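Local coordinates for XPF endonuclease (Aeropyrum pernix, PDB 2BGW), which probably cuts damaged or branched DNA as a magnesium-dependent, structure-specific endonuclease of the XPF family that serves nucleotide excision repair, at residues A[84-88]-A[122-126]; A[59-63]-A[102-106]; A[35-39]-A[155-159]. One frame throughout, in Å; residues are numbered along the deposited sequence.

Overall arrangement
Running from the N terminus, the chain lays down residues 35-39 at the end of an edge strand, then helix 56-65 and strand 81-87, before their partners arrive. Helix 99-112 closes contact 2 against 59-63; soon afterwards the start of helix 123-137 closes contact 1 against 84-88. These two loops cross, and the contacts meet directly, V86 CG2 lying 3.8 Å from F59 CD1. Contact 3 closes last, when helix 155-165 returns to 35-39, and its long loop encloses both others. Contact 1 thus joins helix 123-137 to strand 81-87, contact 2 joins helices 56-65 and 99-112, and contact 3 fastens the first of the C-terminal helices to the sheet edge.

Contact 1 (A[84-88]-A[122-126]); sequences IIVEG and DPKGT
E87 and T126 form the polar centre of this strand-to-helix contact: the T126 hydroxyl OG1 donates a hydrogen bond to OE1 of E87 (its exact length is doubtful at this resolution), the two side chains meeting at about a right angle. With its CG anti to the backbone N (chi1 178°) and the chain extended beyond, E87 reaches straight out from the strand and lays its carboxylate beside the first turn of the helix. There OE2 rests against the P123 ring, 3.3 Å from P123 CD. The apolar half of the contact lies next to this. T126 turns its methyl back to the strand, where T126 CG2 meets I85 CG2 at 3.5 Å and I85 CD1 at 3.8 Å, so one threonine uses its hydroxyl for the acid and its methyl for the isoleucine.

A second shell holds these groups in place. D122 is the N-cap of the helix: its OD2 accepts from G125 N at 3.0 Å, nearly along the C-O axis, while the backbone N of T126 bonds to D122 O. On the strand side, OE2 of E87 forms a salt bridge with R53, and T126 OG1 also pairs with T120 OG1. The acid therefore links the helix start to a residue of the magnesium site.

In this ERCC4 nuclease domain, of the restriction-endonuclease-like PDDEXK clan, strand 81-87 runs between strands 49-55 and 116-120, and helix 123-137, following directly after the latter, covers the face that carries I85 and E87. On the other face, V86 packs against S56 of helix 56-65.

Contact 2 (A[59-63]-A[102-106]); sequences FAKSL and LYAAM
L102 is the first residue of its segment to meet helix 56-65, and it does so almost entirely through one methyl. Its CG stands anti to the carbonyl carbon (chi1 -70°), which carries CD2 across to the partner helix, where it fits among three residues. L102 CD2 lies 3.8 Å from A60 CA, over a backbone that the small alanine keeps accessible. The same methyl meets L63 CD2 at 3.6 Å and comes near the plane of the F59 ring at its edge, 4.2 Å from F59 CD2.

One turn on, A105 points its single methyl straight at L63. A105 CB is 3.5 Å from L63 CD2 and 3.8 Å from L63 CD1, so the fork of the leucine straddles it while CD2 is shared with L102. M106 then meets the outer end of the F59 ring obliquely, its CG 4.1 Å from F59 CZ, and the methylene rather than the sulfur does the touching. F59 itself is sent toward this helix by a CG anti to the backbone N (chi1 -175°), and L68 of helix 67-78 packs against it as well.

Local directions of these two ERCC4-domain helices differ by 85°, and the short axes pass 10.8 Å apart, so they meet over a compact patch rather than along a shared seam. Across the patch M106 continues to M118 of the second subunit, linking this core to the dimer contact. No hydrogen bond spans the two segments: across them the hold is apolar packing, with A60 and A105 offering small surfaces to L102 and L63.

Contact 3 (A[35-39]-A[155-159]); sequences PKQLP and DVREW
W159 meets the 35-39 loop with its indole, and tracing that side chain outward accounts for about half of the helix's share. CB only sets the direction: CG stands anti to the carbonyl carbon (chi1 -78°), which swings the ring back over the loop. CG and CD2 come under the ring of P39, whose CG lies 3.6 Å from W159 CD2. This is a CH-pi contact over the face of the five-membered ring, P39 CG sitting 16° off the normal. CD1 lies near the Q37 carbonyl, and NE1 beside it donates to Q37 O at 2.9 Å. That bond is nearly straight, 166° at the hydrogen; the oxygen is close to the indole plane, while the nitrogen stands above the plane of the carbonyl. CE2 faces P39 N and CG, CE3 P39 CG and CB, and CZ3 P39 CB and CA. Farther out, W159 CZ2 meets both P39 CA at 3.6 Å and Q37 CG at 3.8 Å, and CH2 ends against P39 CA. Losing the indole to an alanine is likely to leave Q37 O without its donor and the P39 ring without the aromatic face it rests on.

At the other end of the segment, D155 bonds through its backbone O to W159 N, steadying the first helical turn, and lays OD2 alongside the aliphatic chain of K36. K36 NZ stays 4.3 Å from D155 OD2, beyond a salt bridge, so any attraction is probably weak. Nearby, S166 of the second subunit packs on W159.

The hydrogen bond and the P39 packing together would restrain the turn of the indole. W159 and D155 thereby join helix 155-165 to the edge of the nuclease sheet.

Contact 1 (A[84-88]-A[122-126])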
# COMPACT_ATOMS: atom_id res chain seq x y z
N ILE A 84 4.39 -3.15 -0.93
CA ILE A 84 5.77 -2.76 -1.25
C ILE A 84 6.45 -3.95 -1.84
O ILE A 84 6.45 -5.03 -1.26
CB ILE A 84 6.56 -2.31 -0.04
CG1 ILE A 84 6.04 -0.95 0.43
CG2 ILE A 84 8.02 -2.22 -0.43
CD1 ILE A 84 6.32 -0.64 1.86
N ILE A 85 6.99 -3.77 -3.03
CA ILE A 85 7.64 -4.85 -3.72
C ILE A 85 9.11 -4.64 -3.62
O ILE A 85 9.63 -3.64 -4.11
CB ILE A 85 7.25 -4.93 -5.22
CG1 ILE A 85 5.82 -5.46 -5.37
CG2 ILE A 85 8.27 -5.78 -5.99
CD1 ILE A 85 5.24 -5.23 -6.73
N VAL A 86 9.79 -5.59 -2.99
CA VAL A 86 11.23 -5.49 -2.86
C VAL A 86 11.94 -6.33 -3.91
O VAL A 86 11.82 -7.57 -3.96
CB VAL A 86 11.69 -5.80 -1.45
CG1 VAL A 86 13.18 -5.60 -1.35
CG2 VAL A 86 10.96 -4.91 -0.43
N GLU A 87 12.67 -5.63 -4.76
CA GLU A 87 13.30 -6.22 -5.92
C GLU A 87 14.79 -6.51 -5.67
O GLU A 87 15.60 -5.58 -5.50
CB GLU A 87 13.14 -5.25 -7.09
CG GLU A 87 13.78 -5.65 -8.40
CD GLU A 87 13.27 -4.76 -9.52
OE1 GLU A 87 12.05 -4.83 -9.80
OE2 GLU A 87 14.08 -3.99 -10.10
N GLY A 88 15.14 -7.80 -5.69
CA GLY A 88 16.49 -8.22 -5.38
C GLY A 88 16.54 -8.83 -3.99
O GLY A 88 15.55 -8.82 -3.27
N ASP A 122 14.02 -9.64 -9.94
CA ASP A 122 14.46 -8.71 -10.95
C ASP A 122 13.21 -7.97 -11.33
O ASP A 122 12.14 -8.37 -10.91
CB ASP A 122 15.00 -9.46 -12.17
CG ASP A 122 14.31 -10.80 -12.40
OD1 ASP A 122 15.03 -11.78 -12.65
OD2 ASP A 122 13.06 -10.91 -12.33
N PRO A 123 13.34 -6.89 -12.13
CA PRO A 123 12.21 -6.18 -12.75
C PRO A 123 11.08 -7.07 -13.32
O PRO A 123 9.90 -6.83 -13.05
CB PRO A 123 12.89 -5.42 -13.89
CG PRO A 123 14.20 -5.04 -13.30
CD PRO A 123 14.61 -6.23 -12.46
N LYS A 124 11.46 -8.09 -14.10
CA LYS A 124 10.49 -9.01 -14.70
C LYS A 124 9.61 -9.62 -13.63
O LYS A 124 8.43 -9.83 -13.83
CB LYS A 124 11.22 -10.11 -15.48
CG LYS A 124 10.34 -10.95 -16.35
CD LYS A 124 10.88 -12.35 -16.48
CE LYS A 124 10.15 -13.11 -17.59
NZ LYS A 124 10.45 -14.58 -17.52
N GLY A 125 10.20 -9.91 -12.48
CA GLY A 125 9.44 -10.45 -11.37
C GLY A 125 8.44 -9.43 -10.85
O GLY A 125 7.29 -9.75 -10.56
N THR A 126 8.90 -8.19 -10.72
CA THR A 126 8.06 -7.11 -10.23
C THR A 126 6.93 -6.89 -11.23
O THR A 126 5.76 -6.80 -10.84
CB THR A 126 8.87 -5.83 -10.04
OG1 THR A 126 10.05 -6.16 -9.30
CG2 THR A 126 8.07 -4.78 -9.29

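Contact 2 (A[59-63]-A[102-106])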
# COMPACT_ATOMS: atom_id res chain seq x y z
N PHE A 59 15.37 -0.24 -0.50
CA PHE A 59 14.63 -0.57 0.70
C PHE A 59 15.49 -0.29 1.91
O PHE A 59 15.06 0.43 2.82
CB PHE A 59 14.19 -2.01 0.73
CG PHE A 59 13.33 -2.32 1.90
CD1 PHE A 59 11.98 -2.03 1.88
CD2 PHE A 59 13.87 -2.89 3.04
CE1 PHE A 59 11.17 -2.31 2.97
CE2 PHE A 59 13.07 -3.18 4.14
CZ PHE A 59 11.72 -2.89 4.10
N ALA A 60 16.71 -0.85 1.90
CA ALA A 60 17.66 -0.69 3.00
C ALA A 60 17.97 0.78 3.22
O ALA A 60 17.73 1.32 4.31
CB ALA A 60 18.91 -1.46 2.73
N LYS A 61 18.47 1.44 2.17
CA LYS A 61 18.86 2.84 2.23
C LYS A 61 17.80 3.68 2.95
O LYS A 61 18.05 4.28 4.01
CB LYS A 61 19.16 3.37 0.83
CG LYS A 61 19.87 4.70 0.84
CD LYS A 61 19.94 5.42 -0.55
CE LYS A 61 20.07 6.98 -0.34
NZ LYS A 61 20.38 7.83 -1.55
N SER A 62 16.58 3.66 2.44
CA SER A 62 15.53 4.47 3.04
C SER A 62 15.12 4.03 4.46
O SER A 62 14.60 4.85 5.20
CB SER A 62 14.31 4.49 2.14
OG SER A 62 13.56 3.33 2.43
N LEU A 63 15.34 2.77 4.83
CA LEU A 63 15.10 2.39 6.23
C LEU A 63 15.97 3.26 7.10
O LEU A 63 15.50 3.80 8.09
CB LEU A 63 15.38 0.91 6.51
CG LEU A 63 15.36 0.40 7.97
CD1 LEU A 63 14.12 0.80 8.77
CD2 LEU A 63 15.58 -1.13 8.10
N LEU A 102 16.86 -4.80 9.03
CA LEU A 102 16.06 -5.00 7.84
C LEU A 102 14.81 -5.86 8.09
O LEU A 102 13.68 -5.38 7.89
CB LEU A 102 16.93 -5.53 6.70
CG LEU A 102 17.90 -4.46 6.19
CD1 LEU A 102 18.79 -4.97 5.09
CD2 LEU A 102 17.17 -3.26 5.69
N TYR A 103 15.00 -7.08 8.57
CA TYR A 103 13.88 -7.99 8.78
C TYR A 103 12.92 -7.39 9.81
O TYR A 103 11.71 -7.51 9.66
CB TYR A 103 14.33 -9.39 9.20
CG TYR A 103 15.11 -10.15 8.14
CD1 TYR A 103 16.45 -10.49 8.34
CD2 TYR A 103 14.51 -10.52 6.93
CE1 TYR A 103 17.19 -11.18 7.36
CE2 TYR A 103 15.25 -11.23 5.94
CZ TYR A 103 16.59 -11.55 6.18
OH TYR A 103 17.31 -12.22 5.23
N ALA A 104 13.45 -6.74 10.84
CA ALA A 104 12.59 -6.10 11.85
C ALA A 104 11.71 -5.05 11.19
O ALA A 104 10.51 -4.98 11.47
CB ALA A 104 13.41 -5.50 12.97
N ALA A 105 12.28 -4.25 10.30
CA ALA A 105 11.50 -3.28 9.57
C ALA A 105 10.36 -4.01 8.86
O ALA A 105 9.19 -3.66 9.01
CB ALA A 105 12.37 -2.53 8.57
N MET A 106 10.71 -5.03 8.09
CA MET A 106 9.74 -5.78 7.33
C MET A 106 8.57 -6.18 8.20
O MET A 106 7.43 -5.88 7.88
CB MET A 106 10.40 -7.00 6.73
CG MET A 106 11.42 -6.63 5.70
SD MET A 106 12.22 -8.10 5.13
CE MET A 106 13.10 -7.39 3.71

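Contact 3 (A[35-39]-A[155-159])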
# COMPACT_ATOMS: atom_id res chain seq x y z
N PRO A 35 1.66 6.40 -18.03
CA PRO A 35 2.56 7.15 -17.17
C PRO A 35 1.95 8.48 -16.82
O PRO A 35 1.64 9.27 -17.70
CB PRO A 35 3.81 7.35 -18.02
CG PRO A 35 3.41 7.04 -19.44
CD PRO A 35 1.99 6.58 -19.46
N LYS A 36 1.74 8.70 -15.53
CA LYS A 36 1.23 9.96 -15.02
C LYS A 36 1.85 10.27 -13.68
O LYS A 36 2.40 9.39 -13.01
CB LYS A 36 -0.28 9.90 -14.83
CG LYS A 36 -1.05 9.67 -16.09
CD LYS A 36 -1.35 10.97 -16.80
CE LYS A 36 -1.82 10.69 -18.20
NZ LYS A 36 -2.46 11.89 -18.76
N GLN A 37 1.75 11.53 -13.28
CA GLN A 37 2.10 11.92 -11.93
C GLN A 37 0.99 11.52 -10.97
O GLN A 37 -0.14 12.02 -11.05
CB GLN A 37 2.35 13.41 -11.88
CG GLN A 37 2.49 13.96 -10.47
CD GLN A 37 3.02 15.39 -10.44
OE1 GLN A 37 3.15 16.05 -11.50
NE2 GLN A 37 3.34 15.88 -9.22
N LEU A 38 1.32 10.60 -10.06
CA LEU A 38 0.40 10.15 -9.03
C LEU A 38 0.76 10.83 -7.74
O LEU A 38 1.89 11.23 -7.57
CB LEU A 38 0.55 8.64 -8.82
CG LEU A 38 0.35 7.73 -10.00
CD1 LEU A 38 0.81 6.35 -9.62
CD2 LEU A 38 -1.10 7.75 -10.37
N PRO A 39 -0.20 10.97 -6.82
CA PRO A 39 0.16 11.63 -5.58
C PRO A 39 1.27 10.87 -4.85
O PRO A 39 2.18 11.49 -4.28
CB PRO A 39 -1.12 11.57 -4.76
CG PRO A 39 -2.19 11.32 -5.72
CD PRO A 39 -1.61 10.55 -6.83
N ASP A 155 -5.70 8.83 -12.52
CA ASP A 155 -4.78 9.60 -11.71
C ASP A 155 -5.53 10.80 -11.18
O ASP A 155 -5.35 11.17 -10.02
CB ASP A 155 -3.65 10.10 -12.59
CG ASP A 155 -4.17 10.65 -13.90
OD1 ASP A 155 -5.35 10.34 -14.24
OD2 ASP A 155 -3.43 11.39 -14.58
N VAL A 156 -6.38 11.40 -12.02
CA VAL A 156 -7.13 12.58 -11.60
C VAL A 156 -8.04 12.27 -10.43
O VAL A 156 -8.09 13.02 -9.45
CB VAL A 156 -7.92 13.20 -12.73
CG1 VAL A 156 -8.87 14.21 -12.17
CG2 VAL A 156 -7.00 13.85 -13.73
N ARG A 157 -8.73 11.14 -10.49
CA ARG A 157 -9.50 10.70 -9.34
C ARG A 157 -8.62 10.48 -8.10
O ARG A 157 -9.05 10.77 -6.98
CB ARG A 157 -10.29 9.44 -9.66
CG ARG A 157 -11.07 8.92 -8.49
CD ARG A 157 -11.96 7.72 -8.83
NE ARG A 157 -12.00 6.80 -7.69
CZ ARG A 157 -13.04 6.67 -6.87
NH1 ARG A 157 -14.15 7.40 -7.06
NH2 ARG A 157 -12.98 5.81 -5.86
N GLU A 158 -7.40 9.98 -8.29
CA GLU A 158 -6.54 9.68 -7.16
C GLU A 158 -6.20 10.94 -6.38
O GLU A 158 -6.27 10.98 -5.15
CB GLU A 158 -5.28 8.92 -7.59
CG GLU A 158 -5.57 7.46 -8.04
CD GLU A 158 -6.52 6.70 -7.10
OE1 GLU A 158 -6.19 6.53 -5.89
OE2 GLU A 158 -7.61 6.26 -7.56
N TRP A 159 -5.85 11.98 -7.12
CA TRP A 159 -5.59 13.28 -6.56
C TRP A 159 -6.85 13.88 -5.98
O TRP A 159 -6.80 14.51 -4.94
CB TRP A 159 -5.13 14.19 -7.64
CG TRP A 159 -3.74 14.02 -8.05
CD1 TRP A 159 -3.30 13.42 -9.16
CD2 TRP A 159 -2.60 14.51 -7.37
NE1 TRP A 159 -1.93 13.48 -9.24
CE2 TRP A 159 -1.47 14.16 -8.15
CE3 TRP A 159 -2.40 15.21 -6.17
CZ2 TRP A 159 -0.17 14.49 -7.79
CZ3 TRP A 159 -1.11 15.53 -5.81
CH2 TRP A 159 -0.01 15.17 -6.61